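Local coordinates for protein putative transcriptional regulator (Clostridium difficile, PDB 3QI7) that is of unknown function but, as a putative lipoprotein with a periplasmic-binding-protein-like fold, may bind a small ligand such as a sugar, at residues I160-D166 / V192-N198; K209-N213 / Y235-V239; G155-F159 / L189-Q193; K225-G231 / Y249-S255. All blocks are in the same frame, centred on the assembly; numbering follows the deposited sequence. Where two conformers were deposited one is given.

Interaction 1 (I160-D166 / V192-N198)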
loop_
_atom_site.group_PDB
_atom_site.type_symbol
_atom_site.label_atom_id
_atom_site.label_comp_id
_atom_site.label_asym_id
_atom_site.label_seq_id
_atom_site.Cartn_x
_atom_site.Cartn_y
_atom_site.Cartn_z
ATOM N N ILE A 160 2.664 -20.954 -7.325
ATOM C CA ILE A 160 1.519 -21.538 -6.580
ATOM C C ILE A 160 0.705 -20.376 -5.964
ATOM O O ILE A 160 1.267 -19.556 -5.251
ATOM C CB ILE A 160 1.974 -22.551 -5.484
ATOM C CG1 ILE A 160 3.156 -23.413 -5.953
ATOM C CG2 ILE A 160 0.797 -23.484 -5.068
ATOM C CD1 ILE A 160 2.959 -24.269 -7.252
ATOM N N HIS A 161 -0.594 -20.277 -6.304
ATOM C CA HIS A 161 -1.515 -19.256 -5.775
ATOM C C HIS A 161 -2.540 -19.879 -4.838
ATOM O O HIS A 161 -3.235 -20.829 -5.241
ATOM C CB HIS A 161 -2.259 -18.619 -6.951
ATOM C CG HIS A 161 -3.144 -17.471 -6.572
ATOM N ND1 HIS A 161 -4.412 -17.646 -6.036
ATOM C CD2 HIS A 161 -2.970 -16.135 -6.707
ATOM C CE1 HIS A 161 -4.958 -16.456 -5.835
ATOM N NE2 HIS A 161 -4.103 -15.524 -6.228
ATOM N N TYR A 162 -2.586 -19.381 -3.592
ATOM C CA TYR A 162 -3.462 -19.910 -2.530
ATOM C C TYR A 162 -4.475 -18.825 -2.117
ATOM O O TYR A 162 -4.096 -17.711 -1.790
ATOM C CB TYR A 162 -2.633 -20.311 -1.291
ATOM C CG TYR A 162 -1.792 -21.544 -1.440
ATOM C CD1 TYR A 162 -2.368 -22.785 -1.485
ATOM C CD2 TYR A 162 -0.396 -21.464 -1.490
ATOM C CE1 TYR A 162 -1.595 -23.923 -1.628
ATOM C CE2 TYR A 162 0.379 -22.584 -1.622
ATOM C CZ TYR A 162 -0.225 -23.828 -1.687
ATOM O OH TYR A 162 0.559 -24.950 -1.815
ATOM N N ALA A 163 -5.760 -19.202 -2.090
ATOM C CA ALA A 163 -6.895 -18.328 -1.775
ATOM C C ALA A 163 -8.116 -19.221 -1.617
ATOM O O ALA A 163 -8.235 -20.223 -2.325
ATOM C CB ALA A 163 -7.169 -17.362 -2.930
ATOM N N SER A 164 -9.016 -18.858 -0.706
ATOM C CA SER A 164 -10.296 -19.565 -0.540
ATOM C C SER A 164 -11.290 -19.129 -1.629
ATOM O O SER A 164 -11.124 -18.080 -2.218
ATOM C CB SER A 164 -10.897 -19.263 0.834
ATOM O OG SER A 164 -11.508 -17.978 0.872
ATOM N N THR A 165 -12.362 -19.892 -1.847
ATOM C CA THR A 165 -13.343 -19.472 -2.855
ATOM C C THR A 165 -14.102 -18.210 -2.406
ATOM O O THR A 165 -14.476 -17.385 -3.258
ATOM C CB THR A 165 -14.256 -20.620 -3.285
ATOM O OG1 THR A 165 -14.904 -21.196 -2.160
ATOM C CG2 THR A 165 -13.437 -21.705 -3.975
ATOM N N ASP A 166 -14.250 -18.014 -1.083
ATOM C CA ASP A 166 -14.736 -16.737 -0.552
ATOM C C ASP A 166 -13.793 -15.572 -0.849
ATOM O O ASP A 166 -14.264 -14.488 -1.225
ATOM C CB ASP A 166 -14.995 -16.794 0.944
ATOM C CG ASP A 166 -16.276 -17.579 1.311
ATOM O OD1 ASP A 166 -17.080 -17.940 0.439
ATOM O OD2 ASP A 166 -16.478 -17.819 2.497
ATOM N N VAL A 192 -0.187 -22.735 -10.811
ATOM C CA VAL A 192 -0.989 -23.708 -10.079
ATOM C C VAL A 192 -1.937 -22.972 -9.157
ATOM O O VAL A 192 -1.492 -22.292 -8.237
ATOM C CB VAL A 192 -0.089 -24.639 -9.240
ATOM C CG1 VAL A 192 -0.941 -25.714 -8.518
ATOM C CG2 VAL A 192 1.011 -25.265 -10.148
ATOM N N GLN A 193 -3.251 -23.081 -9.386
ATOM C CA GLN A 193 -4.213 -22.450 -8.459
ATOM C C GLN A 193 -4.761 -23.478 -7.480
ATOM O O GLN A 193 -5.267 -24.520 -7.886
ATOM C CB GLN A 193 -5.363 -21.762 -9.211
ATOM C CG GLN A 193 -6.491 -21.333 -8.308
ATOM C CD GLN A 193 -7.598 -20.684 -9.072
ATOM O OE1 GLN A 193 -7.437 -20.380 -10.240
ATOM N NE2 GLN A 193 -8.748 -20.508 -8.429
ATOM N N VAL A 194 -4.645 -23.174 -6.191
ATOM C CA VAL A 194 -5.080 -24.068 -5.132
ATOM C C VAL A 194 -6.059 -23.354 -4.219
ATOM O O VAL A 194 -5.738 -22.292 -3.632
ATOM C CB VAL A 194 -3.902 -24.588 -4.319
ATOM C CG1 VAL A 194 -4.390 -25.632 -3.250
ATOM C CG2 VAL A 194 -2.872 -25.205 -5.236
ATOM N N ASN A 195 -7.256 -23.946 -4.118
ATOM C CA ASN A 195 -8.308 -23.485 -3.218
ATOM C C ASN A 195 -8.081 -23.947 -1.783
ATOM O O ASN A 195 -8.031 -25.162 -1.483
ATOM C CB ASN A 195 -9.700 -23.946 -3.683
ATOM C CG ASN A 195 -10.199 -23.220 -4.961
ATOM O OD1 ASN A 195 -9.568 -22.288 -5.489
ATOM N ND2 ASN A 195 -11.355 -23.676 -5.463
ATOM N N THR A 196 -7.954 -22.955 -0.912
ATOM C CA THR A 196 -7.819 -23.133 0.531
ATOM C C THR A 196 -9.225 -23.108 1.191
ATOM O O THR A 196 -10.160 -22.505 0.635
ATOM C CB THR A 196 -6.954 -22.008 1.158
ATOM O OG1 THR A 196 -7.532 -20.726 0.878
ATOM C CG2 THR A 196 -5.549 -22.015 0.593
ATOM N N PRO A 197 -9.369 -23.751 2.364
ATOM C CA PRO A 197 -10.657 -23.731 3.083
ATOM C C PRO A 197 -11.117 -22.310 3.441
ATOM O O PRO A 197 -10.315 -21.476 3.872
ATOM C CB PRO A 197 -10.370 -24.538 4.363
ATOM C CG PRO A 197 -9.212 -25.413 4.017
ATOM C CD PRO A 197 -8.380 -24.628 3.019
ATOM N N ASN A 198 -12.408 -22.061 3.253
ATOM C CA ASN A 198 -13.034 -20.825 3.679
ATOM C C ASN A 198 -12.870 -20.627 5.168
ATOM O O ASN A 198 -12.997 -21.572 5.941
ATOM C CB ASN A 198 -14.537 -20.822 3.358
ATOM C CG ASN A 198 -14.817 -20.596 1.900
ATOM O OD1 ASN A 198 -14.060 -19.946 1.198
ATOM N ND2 ASN A 198 -15.935 -21.107 1.444
HETATM O O HOH W 1 -5.987 -19.995 -5.297
HETATM O O HOH W 2 -12.483 -22.597 -0.690
#
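His161 and Val194 carry the main-chain pairing of two parallel strands. His161 N donates to Val192 O at 2.9 Å, nearly straight at 175°, and His161 O takes Val194 N. Ala163 N reaches Val194 O only weakly, whereas Ala163 O accepts Thr196 N at 3.1 Å from above its carbonyl plane. Apolar contacts fill the face of Ile160, Tyr162, Val192 and Val194, where side chains of paired residues run alongside each other. Ile160 CD1 touches Val192 CG2 at 3.6 Å, and Tyr162 lays ring atom CE1 against Val194 CB at 3.6 Å. Past the strands the contact turns polar. Asn198 OD1 accepts Asp166 N at 3.0 Å, and the Asn198 amide stacks on the Asp166 carboxylate with planes 8° apart. Water 1 bridges Val194 O to His161 ND1, lying in the imidazole plane at its edge; water 2 joins Thr165 N to Thr196 O. These are the two strands of a beta-alpha-beta unit in a Rossmann-like sheet. Helix 171-186 connects them and packs on His161. On the reverse face Tyr162 meets helix 203-223, its OH bonded to Asp215, while strand 228-231 pairs along the far edge of 160-164.

Interaction 2 (K209-N213 / Y235-V239)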
loop_
_atom_site.group_PDB
_atom_site.type_symbol
_atom_site.label_atom_id
_atom_site.label_comp_id
_atom_site.label_asym_id
_atom_site.label_seq_id
_atom_site.Cartn_x
_atom_site.Cartn_y
_atom_site.Cartn_z
ATOM N N LYS A 209 -3.970 -23.351 7.991
ATOM C CA LYS A 209 -2.567 -23.627 8.289
ATOM C C LYS A 209 -2.163 -25.066 7.960
ATOM O O LYS A 209 -1.164 -25.283 7.283
ATOM C CB LYS A 209 -2.270 -23.332 9.757
ATOM C CG LYS A 209 -0.826 -23.592 10.136
ATOM C CD LYS A 209 -0.597 -23.384 11.622
ATOM C CE LYS A 209 -0.391 -21.921 11.971
ATOM N NZ LYS A 209 -0.124 -21.852 13.448
ATOM N N GLN A 210 -2.927 -26.048 8.429
ATOM C CA GLN A 210 -2.604 -27.462 8.134
ATOM C C GLN A 210 -2.698 -27.760 6.646
ATOM O O GLN A 210 -1.862 -28.465 6.088
ATOM C CB GLN A 210 -3.496 -28.444 8.902
ATOM C CG GLN A 210 -3.215 -28.444 10.393
ATOM C CD GLN A 210 -3.644 -29.718 11.109
ATOM O OE1 GLN A 210 -4.254 -29.665 12.191
ATOM N NE2 GLN A 210 -3.305 -30.877 10.523
ATOM N N PHE A 211 -3.719 -27.206 6.005
ATOM C CA PHE A 211 -3.908 -27.391 4.579
ATOM C C PHE A 211 -2.686 -26.847 3.809
ATOM O O PHE A 211 -2.121 -27.540 2.910
ATOM C CB PHE A 211 -5.198 -26.706 4.111
ATOM C CG PHE A 211 -5.436 -26.832 2.630
ATOM C CD1 PHE A 211 -4.873 -25.924 1.748
ATOM C CD2 PHE A 211 -6.201 -27.886 2.114
ATOM C CE1 PHE A 211 -5.069 -26.051 0.385
ATOM C CE2 PHE A 211 -6.401 -28.013 0.748
ATOM C CZ PHE A 211 -5.830 -27.114 -0.114
ATOM N N LEU A 212 -2.304 -25.617 4.135
ATOM C CA LEU A 212 -1.181 -24.972 3.452
ATOM C C LEU A 212 0.117 -25.744 3.643
ATOM O O LEU A 212 0.817 -26.027 2.658
ATOM C CB LEU A 212 -1.006 -23.515 3.843
ATOM C CG LEU A 212 -2.022 -22.505 3.322
ATOM C CD1 LEU A 212 -1.860 -21.213 4.134
ATOM C CD2 LEU A 212 -1.854 -22.251 1.814
ATOM N N ASN A 213 0.418 -26.124 4.878
ATOM C CA ASN A 213 1.637 -26.856 5.133
ATOM C C ASN A 213 1.736 -28.135 4.319
ATOM O O ASN A 213 2.789 -28.424 3.716
ATOM C CB ASN A 213 1.837 -27.076 6.635
ATOM C CG ASN A 213 2.314 -25.801 7.332
ATOM O OD1 ASN A 213 3.145 -25.071 6.787
ATOM N ND2 ASN A 213 1.784 -25.524 8.519
ATOM N N TYR A 235 -2.311 -13.950 7.292
ATOM C CA TYR A 235 -2.293 -15.251 7.982
ATOM C C TYR A 235 -1.614 -16.291 7.065
ATOM O O TYR A 235 -0.733 -17.033 7.504
ATOM C CB TYR A 235 -3.703 -15.699 8.393
ATOM C CG TYR A 235 -3.688 -16.966 9.231
ATOM C CD1 TYR A 235 -3.468 -16.913 10.605
ATOM C CD2 TYR A 235 -3.830 -18.209 8.644
ATOM C CE1 TYR A 235 -3.411 -18.079 11.381
ATOM C CE2 TYR A 235 -3.771 -19.375 9.410
ATOM C CZ TYR A 235 -3.560 -19.299 10.777
ATOM O OH TYR A 235 -3.510 -20.458 11.520
HETATM N N MSE A 236 -1.986 -16.297 5.785
HETATM C CA MSE A 236 -1.314 -17.148 4.790
HETATM C C MSE A 236 0.150 -16.783 4.651
HETATM O O MSE A 236 0.993 -17.702 4.548
HETATM C CB MSE A 236 -1.987 -17.063 3.397
HETATM C CG MSE A 236 -3.367 -17.592 3.381
HETATM SE SE MSE A 236 -3.898 -17.952 1.584
HETATM C CE MSE A 236 -5.803 -18.132 1.878
ATOM N N ASP A 237 0.460 -15.469 4.651
ATOM C CA ASP A 237 1.832 -15.003 4.493
ATOM C C ASP A 237 2.709 -15.598 5.601
ATOM O O ASP A 237 3.844 -16.028 5.359
ATOM C CB ASP A 237 1.957 -13.478 4.591
ATOM C CG ASP A 237 1.386 -12.750 3.379
ATOM O OD1 ASP A 237 1.390 -13.329 2.261
ATOM O OD2 ASP A 237 0.945 -11.605 3.592
ATOM N N GLU A 238 2.175 -15.607 6.803
ATOM C CA GLU A 238 2.908 -16.140 7.949
ATOM C C GLU A 238 3.274 -17.629 7.793
ATOM O O GLU A 238 4.438 -18.038 8.002
ATOM C CB GLU A 238 2.095 -15.915 9.243
ATOM C CG GLU A 238 2.962 -16.144 10.524
ATOM C CD GLU A 238 2.218 -15.898 11.856
ATOM O OE1 GLU A 238 1.058 -16.367 12.016
ATOM O OE2 GLU A 238 2.804 -15.239 12.755
ATOM N N VAL A 239 2.270 -18.432 7.443
ATOM C CA VAL A 239 2.447 -19.877 7.206
ATOM C C VAL A 239 3.442 -20.093 6.054
ATOM O O VAL A 239 4.366 -20.908 6.172
ATOM C CB VAL A 239 1.104 -20.571 6.857
ATOM C CG1 VAL A 239 1.343 -21.999 6.363
ATOM C CG2 VAL A 239 0.119 -20.501 8.053
HETATM O O HOH W 3 4.533 -23.005 7.977
#
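Val239 points into helix 203-223 and meets three of its residues with two methyl groups. CG1 faces Leu212 CB at 3.8 Å and Asn213 OD1 at 3.6 Å, while CG2 lies 3.8 Å from Lys209 CG. Its torsion places CG1 anti to the backbone N (chi1 169°), which directs CG1 to Leu212 and Asn213 and CG2 to Lys209. Deeper in, Leu212 CD1 comes to 4.0 Å from the CG of Met236, a selenomethionine, the two side chains crossing at about a right angle. This buried part is mostly apolar, and no direct hydrogen bond joins the segments. The segment axes are 10.2 Å apart at 45°, and both helices cover one face of the three-stranded parallel sheet, as in the alpha/beta lobes of periplasmic binding proteins; Leu212 and Met236 both rest on Tyr162 of strand 159-164. The outer side is looser. Lys209 bends at chi3 (-82°) and passes the end of the Tyr235 ring at right angles, its CE 3.5 Å from Tyr235 OH. Lys209 NZ stays 5.8 Å from Glu238 OE1, too far for a contact. At the other border water 3 donates to both Asn213 OD1 and Val239 O, linking helices whose own atoms do not bond there.

Interaction 3 (G155-F159 / L189-Q193)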
loop_
_atom_site.group_PDB
_atom_site.type_symbol
_atom_site.label_atom_id
_atom_site.label_comp_id
_atom_site.label_asym_id
_atom_site.label_seq_id
_atom_site.Cartn_x
_atom_site.Cartn_y
_atom_site.Cartn_z
ATOM N N GLY A 155 13.858 -16.852 -10.624
ATOM C CA GLY A 155 14.138 -18.250 -10.936
ATOM C C GLY A 155 13.005 -19.230 -10.696
ATOM O O GLY A 155 13.225 -20.443 -10.708
ATOM N N ALA A 156 11.784 -18.730 -10.511
ATOM C CA ALA A 156 10.621 -19.634 -10.281
ATOM C C ALA A 156 10.327 -20.578 -11.464
ATOM O O ALA A 156 10.230 -20.144 -12.624
ATOM C CB ALA A 156 9.386 -18.837 -9.953
ATOM N N LYS A 157 10.153 -21.859 -11.152
ATOM C CA LYS A 157 9.788 -22.844 -12.164
ATOM C C LYS A 157 8.303 -23.196 -12.101
ATOM O O LYS A 157 7.797 -23.917 -12.971
ATOM C CB LYS A 157 10.671 -24.085 -12.048
ATOM C CG LYS A 157 12.130 -23.822 -12.393
ATOM C CD LYS A 157 12.268 -23.092 -13.718
ATOM C CE LYS A 157 13.654 -23.317 -14.345
ATOM N NZ LYS A 157 14.005 -22.238 -15.325
ATOM N N ALA A 158 7.610 -22.693 -11.069
ATOM C CA ALA A 158 6.135 -22.734 -10.985
ATOM C C ALA A 158 5.722 -21.574 -10.067
ATOM O O ALA A 158 6.542 -21.075 -9.287
ATOM C CB ALA A 158 5.625 -24.105 -10.426
ATOM N N PHE A 159 4.471 -21.136 -10.181
ATOM C CA PHE A 159 3.869 -20.154 -9.291
ATOM C C PHE A 159 2.642 -20.800 -8.649
ATOM O O PHE A 159 1.694 -21.168 -9.365
ATOM C CB PHE A 159 3.441 -18.925 -10.089
ATOM C CG PHE A 159 2.958 -17.760 -9.263
ATOM C CD1 PHE A 159 1.717 -17.791 -8.586
ATOM C CD2 PHE A 159 3.697 -16.567 -9.237
ATOM C CE1 PHE A 159 1.297 -16.689 -7.891
ATOM C CE2 PHE A 159 3.268 -15.479 -8.495
ATOM C CZ PHE A 159 2.069 -15.540 -7.853
ATOM N N LEU A 189 5.724 -19.526 -17.354
ATOM C CA LEU A 189 5.813 -19.934 -15.949
ATOM C C LEU A 189 4.596 -20.781 -15.578
ATOM O O LEU A 189 3.474 -20.267 -15.495
ATOM C CB LEU A 189 5.862 -18.709 -15.029
ATOM C CG LEU A 189 5.952 -18.893 -13.501
ATOM C CD1 LEU A 189 7.000 -19.962 -13.123
ATOM C CD2 LEU A 189 6.269 -17.548 -12.848
ATOM N N PRO A 190 4.809 -22.078 -15.307
ATOM C CA PRO A 190 3.690 -22.901 -14.860
ATOM C C PRO A 190 2.936 -22.274 -13.683
ATOM O O PRO A 190 3.534 -21.783 -12.746
ATOM C CB PRO A 190 4.364 -24.226 -14.474
ATOM C CG PRO A 190 5.589 -24.282 -15.360
ATOM C CD PRO A 190 6.054 -22.853 -15.438
ATOM N N PHE A 191 1.612 -22.257 -13.773
ATOM C CA PHE A 191 0.790 -21.645 -12.760
ATOM C C PHE A 191 -0.121 -22.710 -12.143
ATOM O O PHE A 191 -0.737 -23.483 -12.862
ATOM C CB PHE A 191 -0.028 -20.506 -13.371
ATOM C CG PHE A 191 -0.990 -19.885 -12.425
ATOM C CD1 PHE A 191 -0.573 -18.926 -11.531
ATOM C CD2 PHE A 191 -2.338 -20.244 -12.448
ATOM C CE1 PHE A 191 -1.478 -18.345 -10.641
ATOM C CE2 PHE A 191 -3.237 -19.669 -11.584
ATOM C CZ PHE A 191 -2.806 -18.716 -10.672
ATOM N N VAL A 192 -0.187 -22.735 -10.811
ATOM C CA VAL A 192 -0.989 -23.708 -10.079
ATOM C C VAL A 192 -1.937 -22.972 -9.157
ATOM O O VAL A 192 -1.492 -22.292 -8.237
ATOM C CB VAL A 192 -0.089 -24.639 -9.240
ATOM C CG1 VAL A 192 -0.941 -25.714 -8.518
ATOM C CG2 VAL A 192 1.011 -25.265 -10.148
ATOM N N GLN A 193 -3.251 -23.081 -9.386
ATOM C CA GLN A 193 -4.213 -22.450 -8.459
ATOM C C GLN A 193 -4.761 -23.478 -7.480
ATOM O O GLN A 193 -5.267 -24.520 -7.886
ATOM C CB GLN A 193 -5.363 -21.762 -9.211
ATOM C CG GLN A 193 -6.491 -21.333 -8.308
ATOM C CD GLN A 193 -7.598 -20.684 -9.072
ATOM O OE1 GLN A 193 -7.437 -20.380 -10.240
ATOM N NE2 GLN A 193 -8.748 -20.508 -8.429
#
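Phe159 and Phe191 leave the same face of the sheet, and with CG opposite the backbone N in both (chi1 -173° and 175°) their rings run side by side. Phe159 CD1 meets Phe191 CE1 at 3.8 Å. The ring planes are 29° apart but slid past each other, with centroids separated by 6.0 Å, so overlap is slight. Leu189 shares this first torsion, and its two methyls divide the work: CD1 drops onto the bend of the 155-159 chain, 3.3 Å from Ala156 O and 3.5 Å from Ala158 N, while CD2 faces Phe159 CB. Pro190 lies on the outer side, its CD 3.2 Å from Lys157 O and its CB alongside Ala158 CB.

The main chains pair in parallel fashion around Phe159. Phe159 N gives its hydrogen to Pro190 O at 2.8 Å, and Phe159 O receives Val192 N at 2.8 Å. Just upstream, Gly155 ends helix 140-153 with a Schellman motif, its positive phi turning the chain toward the strand. Helix 171-186 packs over Phe191 and Phe159, and Leu147 of helix 140-153 also touches Phe159. Chemically, two short, directional backbone bonds fix the register at the start of strands 159-164 and 191-196, whereas the side chains add non-directional van der Waals contact beside them, partly against carbonyl oxygens, and no side-chain hydrogen bond.

Interaction 4 (K225-G231 / Y249-S255)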
loop_
_atom_site.group_PDB
_atom_site.type_symbol
_atom_site.label_atom_id
_atom_site.label_comp_id
_atom_site.label_asym_id
_atom_site.label_seq_id
_atom_site.Cartn_x
_atom_site.Cartn_y
_atom_site.Cartn_z
ATOM N N LYS A 225 12.487 -27.080 -5.218
ATOM C CA LYS A 225 12.367 -25.918 -4.362
ATOM C C LYS A 225 12.262 -24.594 -5.114
ATOM O O LYS A 225 11.887 -23.582 -4.503
ATOM C CB LYS A 225 13.534 -25.881 -3.364
ATOM C CG LYS A 225 14.860 -25.597 -4.019
ATOM C CD LYS A 225 16.026 -25.673 -3.033
ATOM C CE LYS A 225 17.335 -25.277 -3.735
ATOM N NZ LYS A 225 17.198 -24.115 -4.669
ATOM N N ASP A 226 12.601 -24.557 -6.412
ATOM C CA ASP A 226 12.565 -23.286 -7.147
ATOM C C ASP A 226 11.182 -23.003 -7.705
ATOM O O ASP A 226 10.955 -23.002 -8.929
ATOM C CB ASP A 226 13.610 -23.213 -8.253
ATOM C CG ASP A 226 15.042 -23.268 -7.722
ATOM O OD1 ASP A 226 15.289 -22.894 -6.566
ATOM O OD2 ASP A 226 15.924 -23.685 -8.489
ATOM N N ILE A 227 10.268 -22.742 -6.777
ATOM C CA ILE A 227 8.910 -22.299 -7.099
ATOM C C ILE A 227 8.621 -21.079 -6.262
ATOM O O ILE A 227 9.200 -20.913 -5.187
ATOM C CB ILE A 227 7.862 -23.414 -6.814
ATOM C CG1 ILE A 227 7.784 -23.764 -5.305
ATOM C CG2 ILE A 227 8.218 -24.661 -7.654
ATOM C CD1 ILE A 227 6.893 -24.993 -4.925
ATOM N N ASN A 228 7.735 -20.220 -6.759
ATOM C CA ASN A 228 7.212 -19.105 -5.971
ATOM C C ASN A 228 5.891 -19.462 -5.327
ATOM O O ASN A 228 4.979 -19.971 -5.998
ATOM C CB ASN A 228 7.010 -17.845 -6.814
ATOM C CG ASN A 228 6.652 -16.630 -5.964
ATOM O OD1 ASN A 228 7.485 -16.169 -5.208
ATOM N ND2 ASN A 228 5.395 -16.164 -6.033
ATOM N N VAL A 229 5.759 -19.162 -4.030
ATOM C CA VAL A 229 4.506 -19.440 -3.336
ATOM C C VAL A 229 3.882 -18.102 -2.908
ATOM O O VAL A 229 4.550 -17.218 -2.355
ATOM C CB VAL A 229 4.716 -20.384 -2.133
ATOM C CG1 VAL A 229 3.387 -20.575 -1.313
ATOM C CG2 VAL A 229 5.290 -21.735 -2.581
ATOM N N PHE A 230 2.587 -17.957 -3.161
ATOM C CA PHE A 230 1.905 -16.711 -2.873
ATOM C C PHE A 230 0.564 -16.953 -2.238
ATOM O O PHE A 230 -0.199 -17.788 -2.730
ATOM C CB PHE A 230 1.673 -15.977 -4.182
ATOM C CG PHE A 230 0.924 -14.674 -4.035
ATOM C CD1 PHE A 230 1.548 -13.557 -3.490
ATOM C CD2 PHE A 230 -0.378 -14.552 -4.480
ATOM C CE1 PHE A 230 0.896 -12.333 -3.398
ATOM C CE2 PHE A 230 -1.051 -13.339 -4.349
ATOM C CZ PHE A 230 -0.410 -12.229 -3.805
ATOM N N GLY A 231 0.252 -16.165 -1.205
ATOM C CA GLY A 231 -1.075 -16.181 -0.565
ATOM C C GLY A 231 -1.681 -14.789 -0.493
ATOM O O GLY A 231 -1.020 -13.767 -0.813
ATOM N N TYR A 249 12.157 -22.307 -0.671
ATOM C CA TYR A 249 11.550 -21.924 -1.922
ATOM C C TYR A 249 11.560 -20.408 -2.045
ATOM O O TYR A 249 12.254 -19.736 -1.277
ATOM C CB TYR A 249 10.140 -22.553 -2.067
ATOM C CG TYR A 249 9.160 -22.363 -0.928
ATOM C CD1 TYR A 249 8.504 -21.160 -0.729
ATOM C CD2 TYR A 249 8.844 -23.422 -0.084
ATOM C CE1 TYR A 249 7.537 -21.004 0.293
ATOM C CE2 TYR A 249 7.911 -23.275 0.951
ATOM C CZ TYR A 249 7.270 -22.084 1.143
ATOM O OH TYR A 249 6.353 -21.987 2.161
ATOM N N ILE A 250 10.846 -19.879 -3.027
ATOM C CA ILE A 250 10.798 -18.441 -3.261
ATOM C C ILE A 250 9.471 -17.833 -2.786
ATOM O O ILE A 250 8.399 -18.415 -2.991
ATOM C CB ILE A 250 10.980 -18.104 -4.770
ATOM C CG1 ILE A 250 12.322 -18.611 -5.294
ATOM C CG2 ILE A 250 10.873 -16.635 -5.025
ATOM C CD1 ILE A 250 12.275 -18.997 -6.800
ATOM N N VAL A 251 9.558 -16.680 -2.136
ATOM C CA VAL A 251 8.384 -15.857 -1.820
ATOM C C VAL A 251 8.660 -14.436 -2.316
ATOM O O VAL A 251 9.163 -13.558 -1.591
ATOM C CB VAL A 251 8.020 -15.887 -0.319
ATOM C CG1 VAL A 251 6.691 -15.169 -0.084
ATOM C CG2 VAL A 251 8.003 -17.354 0.180
ATOM N N ALA A 252 8.296 -14.207 -3.573
ATOM C CA ALA A 252 8.633 -12.935 -4.232
ATOM C C ALA A 252 7.960 -11.763 -3.499
ATOM O O ALA A 252 8.566 -10.696 -3.340
ATOM C CB ALA A 252 8.215 -12.978 -5.693
ATOM N N GLU A 253 6.713 -11.976 -3.061
ATOM C CA GLU A 253 5.930 -10.981 -2.314
ATOM C C GLU A 253 4.903 -11.566 -1.324
ATOM O O GLU A 253 4.233 -12.560 -1.597
ATOM C CB GLU A 253 5.154 -10.055 -3.306
ATOM C CG GLU A 253 6.021 -9.318 -4.300
ATOM C CD GLU A 253 5.228 -8.372 -5.194
ATOM O OE1 GLU A 253 4.015 -8.567 -5.298
ATOM O OE2 GLU A 253 5.822 -7.455 -5.808
ATOM N N GLN A 254 4.714 -10.881 -0.196
ATOM C CA GLN A 254 3.540 -11.088 0.658
ATOM C C GLN A 254 2.277 -10.658 -0.121
ATOM O O GLN A 254 2.362 -9.906 -1.101
ATOM C CB GLN A 254 3.627 -10.213 1.894
ATOM C CG GLN A 254 4.834 -10.509 2.839
ATOM C CD GLN A 254 5.356 -9.262 3.514
ATOM O OE1 GLN A 254 6.075 -8.467 2.901
ATOM N NE2 GLN A 254 4.966 -9.060 4.774
ATOM N N SER A 255 1.123 -11.091 0.371
ATOM C CA SER A 255 -0.178 -10.608 -0.079
ATOM C C SER A 255 -0.129 -9.108 -0.378
ATOM O O SER A 255 -0.527 -8.652 -1.461
ATOM C CB SER A 255 -1.248 -10.961 0.968
ATOM O OG SER A 255 -0.955 -10.484 2.271
HETATM O O HOH W 4 4.994 -14.698 -3.397
HETATM O O HOH W 5 2.492 -14.551 -0.077
#
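Tyr249 turns one ring face to Val229, whose CG2 sits 3.6 Å above the plane, offset toward the rim, in a CH-pi contact. Tyr249 CG lies between its backbone N and carbonyl carbon (chi1 52°), which lays the ring beside Val229; the backbone itself sets Tyr249 CB against Lys225 O. Tyr249 OH bonds to Ile240 O. On the opposite flank of the strand, Asn228 spans to the other segment with its amide: OD1 accepts Ala252 N at 2.7 Å in the carbonyl plane, and ND2 donates to water 4, which also bonds Val229 O and Glu253 N. Phe230 meets the 249-255 segment with its ring edge, CD1 being 3.4 Å from the in-plane Glu253 O. Between these side chains, Ile250 N donates to Ile227 O and Val229 N to Ile250 O, each at 2.9 Å, a single bridge to a non-strand segment. Water 5 joins Gly231 N to Glu253 O, whereas the buried Gly231 O has no polar partner in the model. The 249-255 segment thus flanks edge strand 228-231, whose other side pairs with strand 159-164. Helices 203-223 and 234-247 receive Tyr249, while helix 140-153 packs on Asn228 and Phe230, with its Arg143 salt-bridged to Glu253.

All four interactions lie in one alpha/beta lobe, on the same side of the chain's centre, around the three-stranded parallel sheet ordered 191-196, 159-164, 228-231. Interactions 1 and 3 share Val192 and Gln193 and follow one strand pair from its start to its C-terminal loops, their centres about 15 Å apart. Interaction 4, about 9 Å from interaction 3 between centres, adds a segment beyond the opposite edge; Ile160 and Ala158 connect it to the other two through backbone bonds to strand 228-231. Along the chain, interactions 3 and 1 close before 2 and 4 open. Interaction 2 packs helices against the sheet, its segments alternating with those of interaction 4; the Asp237–Ser255 hydrogen bond joins helix 234-247 to 249-255.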